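PDB 4DNH: dihydrodipicolinate synthase family protein from Sinorhizobium meliloti, which is of unknown function but folds as a TIM barrel and may, like its namesake enzymes, act on a small metabolite. Local coordinates for residues T121-P126 / E140-A145; I153-S158 / R173-V178; A157-A162 / D196-G201; V78-D83 / R97-R102. All coordinates share one frame; numbering follows the deposited sequence.

All four contacts belong to one TIM barrel. Interactions 2 and 4 are the buried ones: each packs a barrel strand against a helix later in the chain, 153-158 with 173-178 (beyond the short helix 159-164) through apolar branches and a water, 78-83 with 97-102 (the next helix) through a buried carboxylate and serine among leucine and isoleucine. Interactions 1 and 3 are only partly buried, engage the loops beyond the strands, and rely on polar side chains, an amide in the first and a salt bridge in the third. Interactions 2 and 3 share Ala157 and Ser158; interaction 1 touches both through Thr121, whose methyl packs on Ser158.

Interaction 1: T121-P126 / E140-A145; sequences TDHLAP and ESQIEA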
loop_
_atom_site.group_PDB
_atom_site.type_symbol
_atom_site.label_atom_id
_atom_site.label_comp_id
_atom_site.label_asym_id
_atom_site.label_seq_id
_atom_site.Cartn_x
_atom_site.Cartn_y
_atom_site.Cartn_z
ATOM N N THR A 121 -7.904 6.608 13.368
ATOM C CA THR A 121 -7.903 7.046 14.745
ATOM C C THR A 121 -6.520 7.622 15.117
ATOM O O THR A 121 -6.319 8.130 16.221
ATOM C CB THR A 121 -8.304 5.847 15.627
ATOM O OG1 THR A 121 -9.665 6.009 16.056
ATOM C CG2 THR A 121 -7.379 5.677 16.824
ATOM N N ASP A 122 -5.590 7.567 14.164
ATOM C CA ASP A 122 -4.171 7.889 14.398
ATOM C C ASP A 122 -3.825 9.211 15.117
ATOM O O ASP A 122 -2.681 9.405 15.518
ATOM C CB ASP A 122 -3.334 7.719 13.115
ATOM C CG ASP A 122 -3.983 8.354 11.886
ATOM O OD1 ASP A 122 -5.209 8.212 11.683
ATOM O OD2 ASP A 122 -3.250 8.979 11.098
ATOM N N HIS A 123 -4.796 10.108 15.303
ATOM C CA HIS A 123 -4.538 11.312 16.102
ATOM C C HIS A 123 -4.768 11.096 17.584
ATOM O O HIS A 123 -4.649 12.025 18.381
ATOM C CB HIS A 123 -5.350 12.498 15.589
ATOM C CG HIS A 123 -6.831 12.331 15.756
ATOM N ND1 HIS A 123 -7.570 11.592 14.917
ATOM C CD2 HIS A 123 -7.703 12.830 16.714
ATOM C CE1 HIS A 123 -8.850 11.615 15.313
ATOM N NE2 HIS A 123 -8.930 12.374 16.415
ATOM N N LEU A 124 -5.096 9.864 17.961
ATOM C CA LEU A 124 -5.434 9.525 19.338
ATOM C C LEU A 124 -4.483 8.473 19.907
ATOM O O LEU A 124 -4.417 7.346 19.407
ATOM C CB LEU A 124 -6.877 9.028 19.419
ATOM C CG LEU A 124 -7.428 8.586 20.775
ATOM C CD1 LEU A 124 -7.375 9.732 21.778
ATOM C CD2 LEU A 124 -8.854 8.067 20.615
ATOM N N ALA A 125 -3.761 8.861 20.958
ATOM C CA ALA A 125 -2.778 8.003 21.615
ATOM C C ALA A 125 -3.483 6.876 22.365
ATOM O O ALA A 125 -4.412 7.143 23.130
ATOM C CB ALA A 125 -1.922 8.830 22.571
ATOM N N PRO A 126 -3.074 5.611 22.120
ATOM C CA PRO A 126 -3.549 4.491 22.954
ATOM C C PRO A 126 -3.308 4.809 24.424
ATOM O O PRO A 126 -2.212 5.237 24.787
ATOM C CB PRO A 126 -2.668 3.319 22.509
ATOM C CG PRO A 126 -2.304 3.643 21.095
ATOM C CD PRO A 126 -2.253 5.147 20.981
ATOM N N GLU A 140 -15.192 9.504 13.622
ATOM C CA GLU A 140 -16.090 10.436 12.953
ATOM C C GLU A 140 -15.398 11.753 12.592
ATOM O O GLU A 140 -15.706 12.355 11.556
ATOM C CB GLU A 140 -17.415 10.633 13.718
ATOM C CG GLU A 140 -17.351 11.357 15.054
ATOM C CD GLU A 140 -18.702 11.359 15.765
ATOM O OE1 GLU A 140 -19.387 12.411 15.743
ATOM O OE2 GLU A 140 -19.088 10.305 16.329
ATOM N N SER A 141 -14.439 12.169 13.420
ATOM C CA SER A 141 -13.691 13.390 13.162
ATOM C C SER A 141 -12.978 13.290 11.809
ATOM O O SER A 141 -13.124 14.170 10.954
ATOM C CB SER A 141 -12.696 13.647 14.295
ATOM O OG SER A 141 -11.997 14.863 14.119
ATOM N N GLN A 142 -12.237 12.202 11.610
ATOM C CA GLN A 142 -11.496 11.986 10.367
ATOM C C GLN A 142 -12.422 11.693 9.196
ATOM O O GLN A 142 -12.215 12.220 8.098
ATOM C CB GLN A 142 -10.477 10.854 10.501
ATOM C CG GLN A 142 -9.465 11.006 11.621
ATOM C CD GLN A 142 -8.195 10.209 11.361
ATOM O OE1 GLN A 142 -8.075 9.505 10.354
ATOM N NE2 GLN A 142 -7.242 10.314 12.274
ATOM N N ILE A 143 -13.426 10.844 9.426
ATOM C CA ILE A 143 -14.437 10.527 8.401
ATOM C C ILE A 143 -15.126 11.792 7.880
ATOM O O ILE A 143 -15.276 11.962 6.672
ATOM C CB ILE A 143 -15.476 9.493 8.912
ATOM C CG1 ILE A 143 -14.858 8.098 8.902
ATOM C CG2 ILE A 143 -16.767 9.519 8.087
ATOM C CD1 ILE A 143 -15.536 7.117 9.831
ATOM N N GLU A 144 -15.532 12.676 8.788
ATOM C CA GLU A 144 -16.208 13.906 8.393
ATOM C C GLU A 144 -15.265 14.825 7.630
ATOM O O GLU A 144 -15.645 15.406 6.612
ATOM C CB GLU A 144 -16.832 14.617 9.600
ATOM C CG GLU A 144 -18.151 13.994 10.055
ATOM C CD GLU A 144 -18.616 14.475 11.429
ATOM O OE1 GLU A 144 -17.826 15.146 12.146
ATOM O OE2 GLU A 144 -19.776 14.167 11.798
ATOM N N ALA A 145 -14.029 14.930 8.109
ATOM C CA ALA A 145 -12.999 15.691 7.410
ATOM C C ALA A 145 -12.848 15.226 5.962
ATOM O O ALA A 145 -12.856 16.055 5.045
ATOM C CB ALA A 145 -11.677 15.599 8.148
#
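Asp122 and His123 each carry CG between the backbone N and the carbonyl carbon (chi1 46° and 66°), which lets the carboxylate of one and the ring of the other both reach the Gln142 amide. The glutamine answers with a chain extended beyond CG, which carries its NE2 from the helix across to the loop. NE2 spends both of its hydrogens here. One goes to His123 ND1, 3.0 Å from Gln142 NE2, a nearly straight bond lying in the plane of the imidazole and in that of the amide. The other goes to Asp122 OD1, also 3.0 Å from Gln142 NE2, but it reaches that oxygen from above the carboxylate plane; the carboxylate and amide planes stand 71° apart. Gln142 CG lies alongside the imidazole, 3.8 Å from His123 CE1.

At the other end of the amide, OE1 accepts from the backbone N of Gly120, which probably fixes which way round the amide lies. Asp122 OD2 is in a salt bridge with Arg87 NE. The presenting loop is itself tight: a type I turn from Thr121 to Leu124 is closed by Leu124 N to Thr121 O at 2.7 Å, and it brings the two polar side chains next to each other.

These two bonds from Gln142 hold the loop leaving strand 115-119 to the middle of helix 132-148, the helix that the same loop leads into. Trp93 of helix 93-108 meets the His123 ring and also touches Asp122 and Gln142, while Ala160 of helix 159-164 packs against Thr121 and Leu124.

Interaction 2: I153-S158 / R173-V178; sequences IILMAS and RVYDRV
The flat group here is the Tyr175 ring, and Leu155 comes to it obliquely: Leu155 CD2 lies 3.7 Å from Tyr175 CE2, the leucine and tyrosine running antiparallel past one another. At the hydroxyl edge, in the ring plane, sits a water that accepts from Tyr175 OH at 2.6 Å. The same water donates to the backbone O of Leu155 at 2.9 Å, so the polar tip of the tyrosine is tied to the strand through one solvent molecule. The Trp203 ring also meets that of Tyr175, with the planes about 45° apart.

Leu155 places CG anti to the backbone N (chi1 -170°), which sends its methyls across to the helix. There Leu155 CD2 meets Val178 CG1 at 3.7 Å, the two branches meeting tip to tip, with Leu155 CD1 slightly farther from that methyl at 4.0 Å. Strand 153-155 is the fourth of the eight parallel strands closing the TIM barrel, and helix 168-181 belongs to the layer outside; Leu155 and Val178 are part of the hydrophobic packing between the two.

Tyr175 OH has a second bond, to Tyr202 OH, and Tyr202 OH is in turn bonded to Ser158 N, at the start of helix 159-164. A phenylalanine in place of Tyr175 would keep the ring against Leu155 but is likely to leave the bridging water and the Tyr202 hydroxyl each short of a partner. Tyr175 OH also passes 4.1 Å from Ala157 CA, in the chain leaving the strand.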
loop_
_atom_site.group_PDB
_atom_site.type_symbol
_atom_site.label_atom_id
_atom_site.label_comp_id
_atom_site.label_asym_id
_atom_site.label_seq_id
_atom_site.Cartn_x
_atom_site.Cartn_y
_atom_site.Cartn_z
ATOM N N ILE A 153 -14.014 6.562 1.611
ATOM C CA ILE A 153 -13.206 6.192 2.763
ATOM C C ILE A 153 -12.674 4.766 2.690
ATOM O O ILE A 153 -13.365 3.857 2.228
ATOM C CB ILE A 153 -14.034 6.327 4.063
ATOM C CG1 ILE A 153 -14.171 7.796 4.461
ATOM C CG2 ILE A 153 -13.416 5.530 5.217
ATOM C CD1 ILE A 153 -15.458 8.409 3.993
ATOM N N ILE A 154 -11.431 4.595 3.132
ATOM C CA ILE A 154 -10.885 3.293 3.467
ATOM C C ILE A 154 -10.790 3.321 4.976
ATOM O O ILE A 154 -10.054 4.130 5.534
ATOM C CB ILE A 154 -9.469 3.078 2.913
ATOM C CG1 ILE A 154 -9.497 3.021 1.393
ATOM C CG2 ILE A 154 -8.887 1.779 3.465
ATOM C CD1 ILE A 154 -8.133 3.161 0.754
ATOM N N LEU A 155 -11.557 2.467 5.637
ATOM C CA LEU A 155 -11.675 2.548 7.076
ATOM C C LEU A 155 -10.541 1.772 7.738
ATOM O O LEU A 155 -10.507 0.539 7.713
ATOM C CB LEU A 155 -13.043 2.053 7.528
ATOM C CG LEU A 155 -13.409 2.297 8.986
ATOM C CD1 LEU A 155 -13.425 3.785 9.281
ATOM C CD2 LEU A 155 -14.758 1.672 9.286
HETATM N N MSE A 156 -9.606 2.516 8.316
HETATM C CA MSE A 156 -8.382 1.934 8.857
HETATM C C MSE A 156 -8.602 1.362 10.234
HETATM O O MSE A 156 -9.533 1.770 10.957
HETATM C CB MSE A 156 -7.305 3.014 8.851
HETATM C CG MSE A 156 -6.839 3.224 7.411
HETATM SE SE MSE A 156 -5.495 4.666 7.357
HETATM C CE MSE A 156 -3.854 3.570 7.468
ATOM N N ALA A 157 -7.757 0.399 10.597
ATOM C CA ALA A 157 -7.783 -0.189 11.927
ATOM C C ALA A 157 -7.253 0.838 12.913
ATOM O O ALA A 157 -6.505 1.734 12.531
ATOM C CB ALA A 157 -6.953 -1.456 11.966
ATOM N N SER A 158 -7.655 0.712 14.170
ATOM C CA SER A 158 -7.410 1.738 15.171
ATOM C C SER A 158 -6.521 1.242 16.328
ATOM O O SER A 158 -6.836 0.248 17.005
ATOM C CB SER A 158 -8.759 2.281 15.665
ATOM O OG SER A 158 -8.703 2.838 16.967
ATOM N N ARG A 173 -19.608 -2.951 18.324
ATOM C CA ARG A 173 -20.264 -1.677 18.650
ATOM C C ARG A 173 -19.658 -0.483 17.915
ATOM O O ARG A 173 -20.388 0.368 17.398
ATOM C CB ARG A 173 -20.247 -1.417 20.158
ATOM C CG ARG A 173 -21.356 -2.124 20.922
ATOM C CD ARG A 173 -21.002 -2.252 22.395
ATOM N NE ARG A 173 -21.409 -3.546 22.951
ATOM C CZ ARG A 173 -20.895 -4.097 24.050
ATOM N NH1 ARG A 173 -21.335 -5.279 24.467
ATOM N NH2 ARG A 173 -19.939 -3.481 24.736
ATOM N N VAL A 174 -18.326 -0.426 17.877
ATOM C CA VAL A 174 -17.613 0.666 17.224
ATOM C C VAL A 174 -17.915 0.673 15.730
ATOM O O VAL A 174 -18.408 1.671 15.205
ATOM C CB VAL A 174 -16.095 0.621 17.522
ATOM C CG1 VAL A 174 -15.308 1.481 16.544
ATOM C CG2 VAL A 174 -15.833 1.084 18.948
ATOM N N TYR A 175 -17.663 -0.445 15.057
ATOM C CA TYR A 175 -17.975 -0.559 13.630
ATOM C C TYR A 175 -19.487 -0.483 13.325
ATOM O O TYR A 175 -19.887 -0.201 12.197
ATOM C CB TYR A 175 -17.336 -1.819 13.043
ATOM C CG TYR A 175 -15.840 -1.683 12.862
ATOM C CD1 TYR A 175 -14.972 -1.860 13.932
ATOM C CD2 TYR A 175 -15.293 -1.371 11.617
ATOM C CE1 TYR A 175 -13.604 -1.738 13.771
ATOM C CE2 TYR A 175 -13.927 -1.246 11.447
ATOM C CZ TYR A 175 -13.084 -1.429 12.524
ATOM O OH TYR A 175 -11.714 -1.308 12.370
ATOM N N ASP A 176 -20.319 -0.719 14.335
ATOM C CA ASP A 176 -21.759 -0.552 14.181
ATOM C C ASP A 176 -22.117 0.940 14.079
ATOM O O ASP A 176 -22.870 1.334 13.182
ATOM C CB ASP A 176 -22.527 -1.273 15.306
ATOM C CG ASP A 176 -24.025 -0.962 15.306
ATOM O OD1 ASP A 176 -24.689 -1.050 14.241
ATOM O OD2 ASP A 176 -24.546 -0.638 16.396
ATOM N N ARG A 177 -21.570 1.769 14.968
ATOM C CA ARG A 177 -21.852 3.196 14.898
ATOM C C ARG A 177 -21.172 3.834 13.690
ATOM O O ARG A 177 -21.819 4.512 12.894
ATOM C CB ARG A 177 -21.503 3.935 16.196
ATOM C CG ARG A 177 -22.191 5.303 16.293
ATOM C CD ARG A 177 -22.529 5.702 17.723
ATOM N NE ARG A 177 -23.486 4.783 18.339
ATOM C CZ ARG A 177 -23.763 4.729 19.644
ATOM N NH1 ARG A 177 -23.154 5.546 20.497
ATOM N NH2 ARG A 177 -24.654 3.851 20.100
ATOM N N VAL A 178 -19.875 3.589 13.550
ATOM C CA VAL A 178 -19.102 4.119 12.435
ATOM C C VAL A 178 -19.777 3.835 11.086
ATOM O O VAL A 178 -20.058 4.774 10.331
ATOM C CB VAL A 178 -17.636 3.617 12.456
ATOM C CG1 VAL A 178 -16.908 4.005 11.176
ATOM C CG2 VAL A 178 -16.891 4.177 13.662
HETATM O O HOH W 1 -10.654 -1.250 10.008
#

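Interaction 3: A157-A162 / D196-G201; sequences ASRALA and DPALEG
Arg159 meets Asp196 and Ala198 where the short helix 159-164, after strand 153-155 of the TIM barrel, meets the loop after strand 186-191. Its CB rests on Pro126. From there the chain bends at chi2 and chi3; Arg159 CG passes 3.7 Å from Ala198 CB, and CD stays beside the same methyl. NE then enters a salt bridge with Asp196 OD2, which lies near the guanidinium plane at its edge. The modelled 2.5 Å between Arg159 NE and Asp196 OD2 is very short, and its exact value is doubtful. NH1 adds a weak bond to that oxygen and takes a second acceptor in Gly88 O. Guanidinium and carboxylate stand 78° apart, so the pairing is not the flat, two-pronged kind.

Next to the charged pair, Leu199 supplies the apolar part. Leu199 CD1 lies 3.7 Å from Ala157 CB, and CD2 packs on the Ser158 carbonyl. Leu199 CD2 is also 4.3 Å from Ala162 CB. Ser158 is the N-cap, its OG accepting from Leu161 N. A water bridges the two backbones, donating to Arg159 O at 2.8 Å and to Ala198 O at 2.7 Å.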
loop_
_atom_site.group_PDB
_atom_site.type_symbol
_atom_site.label_atom_id
_atom_site.label_comp_id
_atom_site.label_asym_id
_atom_site.label_seq_id
_atom_site.Cartn_x
_atom_site.Cartn_y
_atom_site.Cartn_z
ATOM N N ALA A 157 -7.757 0.399 10.597
ATOM C CA ALA A 157 -7.783 -0.189 11.927
ATOM C C ALA A 157 -7.253 0.838 12.913
ATOM O O ALA A 157 -6.505 1.734 12.531
ATOM C CB ALA A 157 -6.953 -1.456 11.966
ATOM N N SER A 158 -7.655 0.712 14.170
ATOM C CA SER A 158 -7.410 1.738 15.171
ATOM C C SER A 158 -6.521 1.242 16.328
ATOM O O SER A 158 -6.836 0.248 17.005
ATOM C CB SER A 158 -8.759 2.281 15.665
ATOM O OG SER A 158 -8.703 2.838 16.967
ATOM N N ARG A 159 -5.405 1.949 16.521
ATOM C CA ARG A 159 -4.411 1.676 17.572
ATOM C C ARG A 159 -5.096 1.731 18.959
ATOM O O ARG A 159 -4.928 0.828 19.768
ATOM C CB ARG A 159 -3.295 2.742 17.480
ATOM C CG ARG A 159 -1.836 2.310 17.289
ATOM C CD ARG A 159 -1.611 1.606 15.960
ATOM N NE ARG A 159 -0.539 2.050 15.030
ATOM C CZ ARG A 159 0.363 3.032 15.158
ATOM N NH1 ARG A 159 1.208 3.236 14.148
ATOM N NH2 ARG A 159 0.439 3.798 16.251
ATOM N N ALA A 160 -5.894 2.774 19.212
ATOM C CA ALA A 160 -6.513 3.000 20.531
ATOM C C ALA A 160 -7.559 1.940 20.882
ATOM O O ALA A 160 -7.727 1.578 22.058
ATOM C CB ALA A 160 -7.136 4.386 20.599
ATOM N N LEU A 161 -8.258 1.459 19.854
ATOM C CA LEU A 161 -9.257 0.408 20.000
ATOM C C LEU A 161 -8.611 -0.958 20.298
ATOM O O LEU A 161 -9.082 -1.679 21.189
ATOM C CB LEU A 161 -10.176 0.355 18.774
ATOM C CG LEU A 161 -11.318 -0.674 18.757
ATOM C CD1 LEU A 161 -12.379 -0.425 19.825
ATOM C CD2 LEU A 161 -11.949 -0.729 17.381
ATOM N N ALA A 162 -7.519 -1.289 19.596
ATOM C CA ALA A 162 -6.763 -2.530 19.878
ATOM C C ALA A 162 -6.270 -2.637 21.338
ATOM O O ALA A 162 -6.089 -3.736 21.852
ATOM C CB ALA A 162 -5.605 -2.706 18.904
ATOM N N ASP A 196 1.905 -3.336 11.655
ATOM C CA ASP A 196 1.716 -2.489 12.824
ATOM C C ASP A 196 1.599 -3.348 14.073
ATOM O O ASP A 196 0.548 -3.956 14.322
ATOM C CB ASP A 196 0.482 -1.588 12.666
ATOM C CG ASP A 196 0.575 -0.303 13.492
ATOM O OD1 ASP A 196 1.173 -0.312 14.599
ATOM O OD2 ASP A 196 0.043 0.727 13.029
ATOM N N PRO A 197 2.686 -3.417 14.864
ATOM C CA PRO A 197 2.663 -4.245 16.079
ATOM C C PRO A 197 1.575 -3.798 17.066
ATOM O O PRO A 197 1.019 -4.629 17.769
ATOM C CB PRO A 197 4.071 -4.055 16.671
ATOM C CG PRO A 197 4.914 -3.619 15.512
ATOM C CD PRO A 197 4.005 -2.795 14.639
ATOM N N ALA A 198 1.242 -2.509 17.083
ATOM C CA ALA A 198 0.187 -2.008 17.979
ATOM C C ALA A 198 -1.252 -2.406 17.569
ATOM O O ALA A 198 -2.221 -2.059 18.257
ATOM C CB ALA A 198 0.317 -0.498 18.186
ATOM N N LEU A 199 -1.388 -3.139 16.464
ATOM C CA LEU A 199 -2.690 -3.662 16.044
ATOM C C LEU A 199 -2.864 -5.137 16.401
ATOM O O LEU A 199 -3.588 -5.878 15.741
ATOM C CB LEU A 199 -2.911 -3.423 14.555
ATOM C CG LEU A 199 -3.076 -1.953 14.215
ATOM C CD1 LEU A 199 -3.397 -1.805 12.740
ATOM C CD2 LEU A 199 -4.154 -1.320 15.085
ATOM N N GLU A 200 -2.195 -5.524 17.482
ATOM C CA GLU A 200 -2.135 -6.887 17.983
ATOM C C GLU A 200 -3.495 -7.420 18.468
ATOM O O GLU A 200 -4.133 -6.837 19.358
ATOM C CB GLU A 200 -1.079 -6.963 19.103
ATOM C CG GLU A 200 -1.209 -5.904 20.200
ATOM C CD GLU A 200 -0.043 -5.882 21.185
ATOM O OE1 GLU A 200 0.607 -6.933 21.397
ATOM O OE2 GLU A 200 0.222 -4.802 21.763
ATOM N N GLY A 201 -3.925 -8.533 17.873
ATOM C CA GLY A 201 -5.198 -9.171 18.214
ATOM C C GLY A 201 -6.431 -8.368 17.828
ATOM O O GLY A 201 -7.408 -8.338 18.576
HETATM O O HOH W 2 -2.440 -0.337 20.346
#

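Interaction 4: V78-D83 / R97-R102; sequences VAESMD and RELIRR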
loop_
_atom_site.group_PDB
_atom_site.type_symbol
_atom_site.label_atom_id
_atom_site.label_comp_id
_atom_site.label_asym_id
_atom_site.label_seq_id
_atom_site.Cartn_x
_atom_site.Cartn_y
_atom_site.Cartn_z
ATOM N N VAL A 78 -5.889 5.086 -6.695
ATOM C CA VAL A 78 -4.991 5.538 -5.658
ATOM C C VAL A 78 -5.647 5.355 -4.278
ATOM O O VAL A 78 -6.785 5.811 -4.045
ATOM C CB VAL A 78 -4.575 7.018 -5.898
ATOM C CG1 VAL A 78 -3.998 7.649 -4.633
ATOM C CG2 VAL A 78 -3.574 7.123 -7.047
ATOM N N ALA A 79 -4.934 4.686 -3.374
ATOM C CA ALA A 79 -5.341 4.551 -1.973
ATOM C C ALA A 79 -4.497 5.516 -1.153
ATOM O O ALA A 79 -3.301 5.268 -0.966
ATOM C CB ALA A 79 -5.111 3.127 -1.488
ATOM N N GLU A 80 -5.100 6.600 -0.663
ATOM C CA GLU A 80 -4.309 7.685 -0.110
ATOM C C GLU A 80 -4.103 7.674 1.373
ATOM O O GLU A 80 -5.002 7.322 2.152
ATOM C CB GLU A 80 -4.870 9.055 -0.470
ATOM C CG GLU A 80 -4.183 9.693 -1.659
ATOM C CD GLU A 80 -2.710 9.973 -1.461
ATOM O OE1 GLU A 80 -2.029 9.359 -0.598
ATOM O OE2 GLU A 80 -2.223 10.808 -2.227
ATOM N N SER A 81 -2.904 8.127 1.732
ATOM C CA SER A 81 -2.504 8.281 3.098
ATOM C C SER A 81 -2.657 6.929 3.804
ATOM O O SER A 81 -3.109 6.842 4.939
ATOM C CB SER A 81 -3.323 9.396 3.757
ATOM O OG SER A 81 -3.025 10.651 3.172
HETATM N N MSE A 82 -2.254 5.880 3.107
HETATM C CA MSE A 82 -2.341 4.532 3.645
HETATM C C MSE A 82 -1.042 4.132 4.296
HETATM O O MSE A 82 -0.113 4.943 4.441
HETATM C CB MSE A 82 -2.742 3.610 2.492
HETATM C CG MSE A 82 -4.223 3.812 2.157
HETATM SE SE MSE A 82 -5.283 3.185 3.700
HETATM C CE MSE A 82 -4.950 1.263 3.418
ATOM N N ASP A 83 -0.957 2.870 4.694
ATOM C CA ASP A 83 0.239 2.370 5.343
ATOM C C ASP A 83 1.479 2.645 4.497
ATOM O O ASP A 83 2.518 2.956 5.039
ATOM C CB ASP A 83 0.114 0.875 5.627
ATOM C CG ASP A 83 1.205 0.373 6.532
ATOM O OD1 ASP A 83 1.090 0.570 7.762
ATOM O OD2 ASP A 83 2.189 -0.203 6.014
ATOM N N ARG A 97 -4.326 14.318 6.439
ATOM C CA ARG A 97 -5.484 15.123 6.063
ATOM C C ARG A 97 -5.130 16.066 4.896
ATOM O O ARG A 97 -5.881 16.186 3.927
ATOM C CB ARG A 97 -5.959 15.916 7.280
ATOM C CG ARG A 97 -7.260 16.672 7.081
ATOM C CD ARG A 97 -7.440 17.762 8.122
ATOM N NE ARG A 97 -8.721 18.443 7.941
ATOM C CZ ARG A 97 -9.668 18.556 8.873
ATOM N NH1 ARG A 97 -9.484 18.053 10.093
ATOM N NH2 ARG A 97 -10.801 19.186 8.584
ATOM N N GLU A 98 -3.964 16.698 4.963
ATOM C CA GLU A 98 -3.554 17.606 3.899
ATOM C C GLU A 98 -3.307 16.846 2.599
ATOM O O GLU A 98 -3.690 17.302 1.532
ATOM C CB GLU A 98 -2.348 18.436 4.333
ATOM C CG GLU A 98 -1.814 19.426 3.313
ATOM C CD GLU A 98 -2.740 20.604 3.027
ATOM O OE1 GLU A 98 -3.946 20.565 3.388
ATOM O OE2 GLU A 98 -2.245 21.583 2.415
ATOM N N LEU A 99 -2.721 15.657 2.695
ATOM C CA LEU A 99 -2.433 14.863 1.499
ATOM C C LEU A 99 -3.737 14.411 0.853
ATOM O O LEU A 99 -3.909 14.486 -0.365
ATOM C CB LEU A 99 -1.555 13.680 1.859
ATOM C CG LEU A 99 -1.167 12.667 0.789
ATOM C CD1 LEU A 99 -0.627 13.333 -0.472
ATOM C CD2 LEU A 99 -0.136 11.719 1.390
ATOM N N ILE A 100 -4.668 13.987 1.691
ATOM C CA ILE A 100 -6.000 13.639 1.248
ATOM C C ILE A 100 -6.675 14.819 0.533
ATOM O O ILE A 100 -7.176 14.665 -0.566
ATOM C CB ILE A 100 -6.844 13.078 2.414
ATOM C CG1 ILE A 100 -6.296 11.696 2.818
ATOM C CG2 ILE A 100 -8.319 13.015 2.027
ATOM C CD1 ILE A 100 -6.948 11.063 4.032
ATOM N N ARG A 101 -6.641 15.994 1.148
ATOM C CA ARG A 101 -7.200 17.220 0.561
ATOM C C ARG A 101 -6.601 17.570 -0.817
ATOM O O ARG A 101 -7.343 17.776 -1.776
ATOM C CB ARG A 101 -7.042 18.381 1.544
ATOM C CG ARG A 101 -7.660 19.691 1.094
ATOM C CD ARG A 101 -7.032 20.857 1.840
ATOM N NE ARG A 101 -6.947 22.016 0.957
ATOM C CZ ARG A 101 -5.823 22.553 0.484
ATOM N NH1 ARG A 101 -4.634 22.075 0.826
ATOM N NH2 ARG A 101 -5.896 23.599 -0.324
ATOM N N ARG A 102 -5.274 17.626 -0.919
ATOM C CA ARG A 102 -4.609 17.880 -2.212
ATOM C C ARG A 102 -4.941 16.820 -3.269
ATOM O O ARG A 102 -5.295 17.166 -4.395
ATOM C CB ARG A 102 -3.096 17.942 -2.063
ATOM C CG ARG A 102 -2.620 18.717 -0.866
ATOM C CD ARG A 102 -2.285 20.126 -1.235
ATOM N NE ARG A 102 -1.424 20.733 -0.226
ATOM C CZ ARG A 102 -0.404 21.534 -0.509
ATOM N NH1 ARG A 102 -0.092 21.802 -1.779
ATOM N NH2 ARG A 102 0.312 22.052 0.482
#
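The beta-alpha-beta unit of strand 77-80, helix 93-108 and strand 115-119 is held together here, where Glu80 and Ser81 at the strand's end meet Leu99 and Ile100 on the helix. Glu80 is bent at chi2 (-62°), and its side chain crosses that of Leu99 at about a right angle. Glu80 OE2 comes 3.5 Å from Leu99 CD1, and Glu80 OE1 3.6 Å from Leu99 CD2.

A carboxylate so closely packed among methyls needs its charge met from other sides. OE2 forms a salt bridge with Arg68 and a hydrogen bond with Ser103 OG, while Glu80 OE1 accepts from Ser81 N at 2.8 Å on its anti side. These partners probably favour the charged form. Replacing Glu80 by alanine removes the carboxylate, which is likely to leave the Arg68 charge without its mate and open a gap beside the Leu99 methyls.

Ser81 has a left-handed helical backbone conformation (phi 57°), and its OG lies between two apolar chains: Ser81 OG is 3.5 Å from Ile100 CG1 and 3.6 Å from Leu99 CD2. The hydroxyl's polar partner is Ala96 O, one turn back on the same helix. Ser81 CB joins the packing, 3.9 Å from Ile100 CG1. Such packing of an outer helix over the strand preceding it is the repeating beta-alpha arrangement of a TIM barrel.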